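PDB 6VNA: pyridoxamine 5'-phosphate oxidase-related, FMN-binding protein from Paracoccus denitrificans, which probably binds heme and degrades c-type heme as a noncanonical heme oxygenase built on the FMN-binding pyridoxamine 5'-phosphate oxidase fold. Local coordinates for residues Ala24-Gly30 against Gly75-Glu81. Residues are numbered along the deposited sequence; the frame is centred on the assembly and turned at random.
Sequences ARHASLG and GLLIAAE
E81 reaches across from the loop after strand 73-79 and lays its carboxylate against the backbone at R25 and H26. E81 OE2 takes the R25 N-H on its syn lone pair in an almost straight bond (3.0 Å, 174° at the hydrogen) and a weak second one from H26 N. E81 OE1 sits at the edge of the H26 ring, near its plane, 3.1 Å from H26 CD2, with carboxylate and ring planes turned 61° apart. The R25 guanidinium leads away, to the backbone oxygens of E22, A24 and R115. Beyond E81, strands 26-32 and 73-79 run antiparallel as neighbours in the curled sheet of the FMN-binding split barrel, flanked by strands 39-48 and 92-101. S28 and L77 form a hydrogen-bonded pair, with S28 CB 4.0 Å from L77 CB. Their face is turned to the second subunit, and S28 OG is hydrogen-bonded to S28 OG of that subunit. On the other face L29, CG anti to the backbone N (chi1 167°), brings CD1 within 3.8 Å of L76 CD2, and both leucines pack on I44. A24 CB meets I78 CG2 at 3.7 Å. At the paired glycines G30 N is hydrogen-bonded to G75 O at 2.7 Å.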
loop_
_atom_site.group_PDB
_atom_site.type_symbol
_atom_site.label_atom_id
_atom_site.label_comp_id
_atom_site.label_asym_id
_atom_site.label_seq_id
_atom_site.Cartn_x
_atom_site.Cartn_y
_atom_site.Cartn_z
ATOM N N ALA A 24 -6.320 -12.822 1.823
ATOM C CA ALA A 24 -6.239 -11.375 2.157
ATOM C C ALA A 24 -7.399 -10.931 3.056
ATOM O O ALA A 24 -8.549 -11.143 2.693
ATOM C CB ALA A 24 -6.211 -10.566 0.882
ATOM N N ARG A 25 -7.095 -10.312 4.193
ATOM C CA ARG A 25 -8.085 -9.619 5.067
ATOM C C ARG A 25 -7.781 -8.103 5.121
ATOM O O ARG A 25 -8.692 -7.334 5.390
ATOM C CB ARG A 25 -8.088 -10.299 6.445
ATOM C CG ARG A 25 -8.484 -11.771 6.415
ATOM C CD ARG A 25 -9.892 -11.982 5.865
ATOM N NE ARG A 25 -10.361 -13.366 5.804
ATOM C CZ ARG A 25 -10.156 -14.207 4.798
ATOM N NH1 ARG A 25 -9.451 -13.841 3.740
ATOM N NH2 ARG A 25 -10.649 -15.434 4.859
ATOM N N HIS A 26 -6.543 -7.684 4.863
ATOM C CA HIS A 26 -6.097 -6.271 4.893
ATOM C C HIS A 26 -5.159 -6.028 3.729
ATOM O O HIS A 26 -4.686 -7.021 3.161
ATOM C CB HIS A 26 -5.405 -5.928 6.218
ATOM C CG HIS A 26 -6.251 -6.249 7.395
ATOM N ND1 HIS A 26 -7.331 -5.471 7.749
ATOM C CD2 HIS A 26 -6.199 -7.272 8.285
ATOM C CE1 HIS A 26 -7.919 -5.998 8.808
ATOM N NE2 HIS A 26 -7.237 -7.102 9.163
ATOM N N ALA A 27 -4.888 -4.752 3.423
ATOM C CA ALA A 27 -3.924 -4.363 2.381
ATOM C C ALA A 27 -3.396 -2.948 2.619
ATOM O O ALA A 27 -3.994 -2.193 3.434
ATOM C CB ALA A 27 -4.587 -4.450 1.032
ATOM N N SER A 28 -2.334 -2.603 1.894
ATOM C CA SER A 28 -1.913 -1.203 1.684
ATOM C C SER A 28 -2.614 -0.691 0.422
ATOM O O SER A 28 -2.420 -1.303 -0.640
ATOM C CB SER A 28 -0.421 -1.091 1.567
ATOM O OG SER A 28 0.205 -1.570 2.725
ATOM N N LEU A 29 -3.407 0.369 0.527
ATOM C CA LEU A 29 -4.089 0.973 -0.657
ATOM C C LEU A 29 -3.337 2.247 -1.053
ATOM O O LEU A 29 -3.029 3.084 -0.161
ATOM C CB LEU A 29 -5.546 1.260 -0.312
ATOM C CG LEU A 29 -6.306 2.145 -1.302
ATOM C CD1 LEU A 29 -6.665 1.385 -2.578
ATOM C CD2 LEU A 29 -7.554 2.693 -0.639
ATOM N N GLY A 30 -2.962 2.327 -2.319
ATOM C CA GLY A 30 -2.467 3.563 -2.941
ATOM C C GLY A 30 -3.591 4.354 -3.600
ATOM O O GLY A 30 -4.335 3.782 -4.456
ATOM N N GLY A 75 -3.849 1.598 -6.349
ATOM C CA GLY A 75 -2.873 0.512 -6.116
ATOM C C GLY A 75 -3.204 -0.306 -4.877
ATOM O O GLY A 75 -3.736 0.262 -3.888
ATOM N N LEU A 76 -2.944 -1.608 -4.919
ATOM C CA LEU A 76 -2.999 -2.489 -3.713
ATOM C C LEU A 76 -1.681 -3.250 -3.612
ATOM O O LEU A 76 -1.219 -3.761 -4.674
ATOM C CB LEU A 76 -4.141 -3.502 -3.817
ATOM C CG LEU A 76 -5.551 -2.949 -3.840
ATOM C CD1 LEU A 76 -6.539 -4.031 -4.261
ATOM C CD2 LEU A 76 -5.928 -2.388 -2.488
ATOM N N LEU A 77 -1.110 -3.286 -2.401
ATOM C CA LEU A 77 -0.129 -4.300 -1.942
ATOM C C LEU A 77 -0.834 -5.307 -1.030
ATOM O O LEU A 77 -1.455 -4.904 -0.019
ATOM C CB LEU A 77 1.005 -3.635 -1.159
ATOM C CG LEU A 77 2.155 -4.575 -0.791
ATOM C CD1 LEU A 77 2.651 -5.332 -2.025
ATOM C CD2 LEU A 77 3.304 -3.793 -0.163
ATOM N N ILE A 78 -0.712 -6.581 -1.355
ATOM C CA ILE A 78 -1.305 -7.698 -0.564
ATOM C C ILE A 78 -0.156 -8.626 -0.162
ATOM O O ILE A 78 0.528 -9.158 -1.031
ATOM C CB ILE A 78 -2.410 -8.365 -1.398
ATOM C CG1 ILE A 78 -3.486 -7.337 -1.746
ATOM C CG2 ILE A 78 -2.981 -9.586 -0.699
ATOM C CD1 ILE A 78 -4.396 -7.767 -2.857
ATOM N N ALA A 79 0.117 -8.726 1.122
ATOM C CA ALA A 79 1.177 -9.587 1.678
ATOM C C ALA A 79 0.494 -10.707 2.455
ATOM O O ALA A 79 -0.708 -10.595 2.744
ATOM C CB ALA A 79 2.127 -8.776 2.529
ATOM N N ALA A 80 1.235 -11.788 2.683
ATOM C CA ALA A 80 0.848 -12.920 3.547
ATOM C C ALA A 80 0.896 -12.442 5.004
ATOM O O ALA A 80 2.008 -12.172 5.503
ATOM C CB ALA A 80 1.791 -14.061 3.274
ATOM N N GLU A 81 -0.262 -12.310 5.650
ATOM C CA GLU A 81 -0.373 -11.687 6.997
ATOM C C GLU A 81 0.292 -12.624 8.027
ATOM O O GLU A 81 0.928 -12.107 8.972
ATOM C CB GLU A 81 -1.837 -11.305 7.278
ATOM C CG GLU A 81 -2.313 -10.063 6.485
ATOM C CD GLU A 81 -3.811 -9.950 6.146
ATOM O OE1 GLU A 81 -4.624 -9.644 7.065
ATOM O OE2 GLU A 81 -4.182 -10.145 4.949
#